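Local coordinates for putative lipoprotein (Bacteroides fragilis, PDB 3QNK), which probably helps capture glycans at the outer membrane, although its ligand is not established, at residues Lys236-Asp241 against Ser383-Ile388; Tyr213-Gly218 against Leu389-Ile394. One frame throughout, in Å; residues are numbered along the deposited sequence.

Interaction 1 of 2, residues Lys236-Asp241 against Ser383-Ile388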
loop_
_atom_site.group_PDB
_atom_site.type_symbol
_atom_site.label_atom_id
_atom_site.label_comp_id
_atom_site.label_asym_id
_atom_site.label_seq_id
_atom_site.Cartn_x
_atom_site.Cartn_y
_atom_site.Cartn_z
ATOM N N LYS B 236 -0.010 -26.024 24.935
ATOM C CA LYS B 236 1.162 -26.708 24.379
ATOM C C LYS B 236 1.041 -27.089 22.891
ATOM O O LYS B 236 1.980 -27.695 22.351
ATOM C CB LYS B 236 1.490 -27.958 25.204
ATOM C CG LYS B 236 2.068 -27.687 26.586
ATOM C CD LYS B 236 2.398 -29.012 27.258
ATOM C CE LYS B 236 2.356 -29.025 28.775
ATOM N NZ LYS B 236 2.346 -30.431 29.289
ATOM N N GLU B 237 -0.083 -26.746 22.226
ATOM C CA GLU B 237 -0.267 -27.035 20.804
ATOM C C GLU B 237 0.244 -25.876 19.920
ATOM O O GLU B 237 0.687 -26.110 18.795
ATOM C CB GLU B 237 -1.739 -27.321 20.502
ATOM C CG GLU B 237 -2.039 -27.552 19.021
ATOM C CD GLU B 237 -3.067 -28.608 18.705
ATOM O OE1 GLU B 237 -3.611 -29.233 19.645
ATOM O OE2 GLU B 237 -3.320 -28.817 17.500
ATOM N N ILE B 238 0.161 -24.637 20.418
ATOM C CA ILE B 238 0.605 -23.456 19.691
ATOM C C ILE B 238 2.130 -23.501 19.505
ATOM O O ILE B 238 2.855 -23.660 20.475
ATOM C CB ILE B 238 0.139 -22.152 20.400
ATOM C CG1 ILE B 238 -1.403 -22.051 20.444
ATOM C CG2 ILE B 238 0.730 -20.932 19.706
ATOM C CD1 ILE B 238 -1.957 -21.055 21.453
ATOM N N ILE B 239 2.602 -23.391 18.259
ATOM C CA ILE B 239 4.035 -23.346 17.952
ATOM C C ILE B 239 4.389 -21.879 17.641
ATOM O O ILE B 239 5.355 -21.371 18.185
ATOM C CB ILE B 239 4.450 -24.336 16.837
ATOM C CG1 ILE B 239 4.317 -25.789 17.332
ATOM C CG2 ILE B 239 5.864 -24.067 16.375
ATOM C CD1 ILE B 239 4.526 -26.904 16.269
ATOM N N PHE B 240 3.588 -21.198 16.806
ATOM C CA PHE B 240 3.756 -19.790 16.451
ATOM C C PHE B 240 2.408 -19.155 16.178
ATOM O O PHE B 240 1.615 -19.692 15.402
ATOM C CB PHE B 240 4.710 -19.586 15.237
ATOM C CG PHE B 240 5.117 -18.137 15.042
ATOM C CD1 PHE B 240 6.068 -17.542 15.872
ATOM C CD2 PHE B 240 4.525 -17.361 14.063
ATOM C CE1 PHE B 240 6.407 -16.195 15.721
ATOM C CE2 PHE B 240 4.881 -16.017 13.901
ATOM C CZ PHE B 240 5.823 -15.446 14.726
ATOM N N ASP B 241 2.153 -18.005 16.814
ATOM C CA ASP B 241 0.908 -17.257 16.632
ATOM C C ASP B 241 1.121 -15.737 16.688
ATOM O O ASP B 241 2.207 -15.257 17.028
ATOM C CB ASP B 241 -0.157 -17.673 17.670
ATOM C CG ASP B 241 0.159 -17.399 19.145
ATOM O OD1 ASP B 241 1.251 -16.828 19.440
ATOM O OD2 ASP B 241 -0.673 -17.766 20.003
ATOM N N SER B 383 -9.591 -8.936 19.458
ATOM C CA SER B 383 -8.481 -9.600 18.797
ATOM C C SER B 383 -8.772 -11.068 18.537
ATOM O O SER B 383 -9.583 -11.712 19.222
ATOM C CB SER B 383 -7.220 -9.487 19.636
ATOM O OG SER B 383 -7.420 -10.192 20.848
ATOM N N THR B 384 -8.037 -11.590 17.569
ATOM C CA THR B 384 -8.072 -12.971 17.140
ATOM C C THR B 384 -6.682 -13.558 17.394
ATOM O O THR B 384 -5.668 -12.905 17.179
ATOM C CB THR B 384 -8.579 -13.055 15.674
ATOM O OG1 THR B 384 -10.011 -13.006 15.706
ATOM C CG2 THR B 384 -8.124 -14.332 14.949
ATOM N N ASN B 385 -6.652 -14.774 17.900
ATOM C CA ASN B 385 -5.419 -15.491 18.150
ATOM C C ASN B 385 -5.165 -16.306 16.883
ATOM O O ASN B 385 -5.657 -17.443 16.726
ATOM C CB ASN B 385 -5.515 -16.341 19.448
ATOM C CG ASN B 385 -4.201 -16.927 19.944
ATOM O OD1 ASN B 385 -3.097 -16.494 19.563
ATOM N ND2 ASN B 385 -4.296 -17.914 20.849
ATOM N N TRP B 386 -4.479 -15.659 15.927
ATOM C CA TRP B 386 -4.154 -16.274 14.641
ATOM C C TRP B 386 -2.969 -17.213 14.812
ATOM O O TRP B 386 -1.848 -16.750 15.019
ATOM C CB TRP B 386 -3.879 -15.200 13.569
ATOM C CG TRP B 386 -3.800 -15.765 12.184
ATOM C CD1 TRP B 386 -2.719 -15.750 11.351
ATOM C CD2 TRP B 386 -4.841 -16.476 11.487
ATOM N NE1 TRP B 386 -3.021 -16.401 10.168
ATOM C CE2 TRP B 386 -4.313 -16.867 10.233
ATOM C CE3 TRP B 386 -6.146 -16.878 11.829
ATOM C CZ2 TRP B 386 -5.062 -17.600 9.306
ATOM C CZ3 TRP B 386 -6.878 -17.625 10.917
ATOM C CH2 TRP B 386 -6.350 -17.950 9.660
ATOM N N ILE B 387 -3.230 -18.523 14.777
ATOM C CA ILE B 387 -2.191 -19.533 14.973
ATOM C C ILE B 387 -1.630 -19.954 13.618
ATOM O O ILE B 387 -2.236 -20.757 12.884
ATOM C CB ILE B 387 -2.686 -20.727 15.806
ATOM C CG1 ILE B 387 -3.324 -20.212 17.116
ATOM C CG2 ILE B 387 -1.529 -21.683 16.061
ATOM C CD1 ILE B 387 -4.192 -21.214 17.864
ATOM N N ILE B 388 -0.462 -19.400 13.300
ATOM C CA ILE B 388 0.233 -19.657 12.041
ATOM C C ILE B 388 0.782 -21.093 12.076
ATOM O O ILE B 388 0.640 -21.805 11.103
ATOM C CB ILE B 388 1.317 -18.553 11.763
ATOM C CG1 ILE B 388 0.641 -17.153 11.634
ATOM C CG2 ILE B 388 2.102 -18.862 10.494
ATOM C CD1 ILE B 388 1.521 -15.935 11.863
#
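I238 meets I387, and F240 meets I388, in the two apolar contacts between 236-241 and 383-388. The side chains of I238 and I387 cross at about a right angle, with I238 CG1 3.9 Å from I387 CD1. I238 CD1 also reaches the amide end of N385. F240 and I388 lie side by side and point the same way. I388 CD1 sits at the edge of the F240 ring, near its plane, 3.9 Å from F240 CE2. F113 also packs against F240, edge-to-face, and helix 181-194 touches it through A183.

D241 and N385 bring their polar ends close without a bond between them. With chi1 at 63°, D241 CG stands between the backbone N and the carbonyl carbon, and the carboxylate extends to the amide of N385. The two planes are 57° apart. D241 OD2 and N385 OD1 are both acceptors, and their closeness is doubtful at this resolution. N385 OD1 instead takes a hydrogen bond from Q243 NE2.

The backbones pass each other at D241, beside W386 and I387. Strand 238-244 is the middle strand of its sheet. On its other side it pairs with 389-390, where I239 and F240 both face L389 in a classic beta bulge. Strand 384-387 lies against it here as an outer strand of this small three-stranded antiparallel sheet.

Interaction 2 of 2, residues Tyr213-Gly218 against Leu389-Ile394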
loop_
_atom_site.group_PDB
_atom_site.type_symbol
_atom_site.label_atom_id
_atom_site.label_comp_id
_atom_site.label_asym_id
_atom_site.label_seq_id
_atom_site.Cartn_x
_atom_site.Cartn_y
_atom_site.Cartn_z
ATOM N N TYR B 213 6.084 -30.213 22.646
ATOM C CA TYR B 213 4.755 -29.705 22.301
ATOM C C TYR B 213 3.730 -30.827 22.613
ATOM O O TYR B 213 4.119 -31.976 22.804
ATOM C CB TYR B 213 4.695 -29.228 20.836
ATOM C CG TYR B 213 5.504 -27.979 20.572
ATOM C CD1 TYR B 213 5.038 -26.726 20.967
ATOM C CD2 TYR B 213 6.733 -28.046 19.933
ATOM C CE1 TYR B 213 5.789 -25.576 20.762
ATOM C CE2 TYR B 213 7.490 -26.898 19.705
ATOM C CZ TYR B 213 7.014 -25.662 20.121
ATOM O OH TYR B 213 7.723 -24.506 19.869
ATOM N N GLU B 214 2.459 -30.501 22.733
ATOM C CA GLU B 214 1.445 -31.506 23.046
ATOM C C GLU B 214 0.113 -31.102 22.422
ATOM O O GLU B 214 -0.234 -29.919 22.454
ATOM C CB GLU B 214 1.323 -31.651 24.576
ATOM C CG GLU B 214 0.697 -32.941 25.078
ATOM C CD GLU B 214 0.331 -32.884 26.549
ATOM O OE1 GLU B 214 1.237 -32.630 27.384
ATOM O OE2 GLU B 214 -0.875 -33.039 26.860
ATOM N N LEU B 215 -0.618 -32.062 21.819
ATOM C CA LEU B 215 -1.930 -31.782 21.212
ATOM C C LEU B 215 -2.973 -31.577 22.297
ATOM O O LEU B 215 -3.043 -32.376 23.236
ATOM C CB LEU B 215 -2.399 -32.902 20.270
ATOM C CG LEU B 215 -1.628 -33.125 18.972
ATOM C CD1 LEU B 215 -2.122 -34.353 18.260
ATOM C CD2 LEU B 215 -1.749 -31.949 18.034
ATOM N N VAL B 216 -3.749 -30.476 22.208
ATOM C CA VAL B 216 -4.834 -30.171 23.160
ATOM C C VAL B 216 -5.899 -31.259 22.974
ATOM O O VAL B 216 -6.160 -31.674 21.835
ATOM C CB VAL B 216 -5.396 -28.744 22.877
ATOM C CG1 VAL B 216 -6.782 -28.505 23.474
ATOM C CG2 VAL B 216 -4.424 -27.653 23.280
ATOM N N ASP B 217 -6.494 -31.737 24.068
ATOM C CA ASP B 217 -7.576 -32.724 23.995
ATOM C C ASP B 217 -8.769 -32.096 23.234
ATOM O O ASP B 217 -9.210 -31.008 23.585
ATOM C CB ASP B 217 -7.980 -33.169 25.423
ATOM C CG ASP B 217 -9.124 -34.163 25.566
ATOM O OD1 ASP B 217 -9.606 -34.674 24.534
ATOM O OD2 ASP B 217 -9.508 -34.462 26.721
ATOM N N GLY B 218 -9.229 -32.762 22.185
ATOM C CA GLY B 218 -10.348 -32.281 21.398
ATOM C C GLY B 218 -11.512 -33.242 21.316
ATOM O O GLY B 218 -12.221 -33.265 20.309
ATOM N N LEU B 389 1.329 -21.541 13.198
ATOM C CA LEU B 389 1.849 -22.898 13.302
ATOM C C LEU B 389 1.345 -23.596 14.589
ATOM O O LEU B 389 1.569 -23.102 15.703
ATOM C CB LEU B 389 3.393 -22.906 13.248
ATOM C CG LEU B 389 4.104 -22.310 12.015
ATOM C CD1 LEU B 389 5.596 -22.063 12.334
ATOM C CD2 LEU B 389 3.990 -23.233 10.823
ATOM N N ARG B 390 0.636 -24.736 14.398
ATOM C CA ARG B 390 0.081 -25.640 15.417
ATOM C C ARG B 390 0.799 -26.990 15.401
ATOM O O ARG B 390 1.171 -27.466 14.322
ATOM C CB ARG B 390 -1.388 -25.917 15.114
ATOM C CG ARG B 390 -2.431 -24.968 15.652
ATOM C CD ARG B 390 -3.730 -25.231 14.873
ATOM N NE ARG B 390 -4.263 -26.534 15.234
ATOM C CZ ARG B 390 -5.155 -27.227 14.551
ATOM N NH1 ARG B 390 -5.669 -26.742 13.433
ATOM N NH2 ARG B 390 -5.568 -28.398 14.995
ATOM N N TYR B 391 0.877 -27.666 16.557
ATOM C CA TYR B 391 1.497 -28.996 16.658
ATOM C C TYR B 391 0.804 -30.046 15.733
ATOM O O TYR B 391 1.495 -30.912 15.199
ATOM C CB TYR B 391 1.496 -29.480 18.114
ATOM C CG TYR B 391 2.406 -30.657 18.412
ATOM C CD1 TYR B 391 3.643 -30.787 17.785
ATOM C CD2 TYR B 391 2.067 -31.593 19.383
ATOM C CE1 TYR B 391 4.492 -31.854 18.072
ATOM C CE2 TYR B 391 2.922 -32.649 19.701
ATOM C CZ TYR B 391 4.136 -32.776 19.045
ATOM O OH TYR B 391 4.990 -33.796 19.376
ATOM N N ALA B 392 -0.531 -29.927 15.501
ATOM C CA ALA B 392 -1.292 -30.833 14.635
ATOM C C ALA B 392 -0.678 -30.977 13.230
ATOM O O ALA B 392 -0.722 -32.068 12.655
ATOM C CB ALA B 392 -2.722 -30.353 14.513
ATOM N N GLU B 393 -0.087 -29.883 12.692
ATOM C CA GLU B 393 0.515 -29.863 11.368
ATOM C C GLU B 393 1.731 -30.770 11.266
ATOM O O GLU B 393 1.954 -31.356 10.202
ATOM C CB GLU B 393 0.917 -28.447 10.998
ATOM C CG GLU B 393 0.759 -28.188 9.521
ATOM C CD GLU B 393 1.253 -26.834 9.068
ATOM O OE1 GLU B 393 0.765 -25.803 9.600
ATOM O OE2 GLU B 393 2.124 -26.812 8.164
ATOM N N ILE B 394 2.533 -30.877 12.353
ATOM C CA ILE B 394 3.724 -31.719 12.377
ATOM C C ILE B 394 3.308 -33.142 12.000
ATOM O O ILE B 394 3.870 -33.708 11.071
ATOM C CB ILE B 394 4.431 -31.628 13.755
ATOM C CG1 ILE B 394 4.752 -30.159 14.130
ATOM C CG2 ILE B 394 5.653 -32.538 13.880
ATOM C CD1 ILE B 394 5.550 -29.338 13.113
#
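Y391 holds its CG opposite the backbone N (chi1 -165°), which carries the ring out to Y213 and L215. Y213 has CG opposite its carbonyl carbon (chi1 -69°), which turns its own ring away, while CB, set by the backbone, faces the Y391 ring. That CB lies over the centre of one ring face, 3.6 Å from the centroid, a CH-pi contact. The two tyrosine rings meet obliquely, with planes at 41°. The OH of Y213 is hydrogen-bonded to T180.

The backbone of 213-215 follows the same ring. Y213 O is 3.4 Å from Y391 CE2, and L215 N lies at the ring edge, in its plane. The L215 side chain crosses that of Y391 at about a right angle, with L215 CG 4.0 Å from Y391 CD2. L215 CD2 goes on to A392, 3.5 Å from A392 N and 4.0 Å from A392 CB.

Y395 packs edge-to-face on Y391, and Y209 of helix 198-209 also touches it. The contact thus lays the loop between helices 198-209 and 221-225 against the first turn of helix 391-405, probably part of the alpha-alpha superhelix of this SusD-like protein.

From the N terminus, the chain leaves helix 198-209 and enters 213-218, the first half of interaction 2. It soon reaches 236-241, the first half of interaction 1. A long excursion with few helices and strands follows, and 383-388 closes it against 236-241. The next residues, 389-394, return to 213-218 and close the outer loop. Interaction 1 therefore lies within the span of interaction 2. The two contacts touch directly: E237 O and Y391 N, 2.7 Å apart, probably form a hydrogen bond. Together they tie the small antiparallel sheet to the start of helix 391-405 and the loop after helix 198-209.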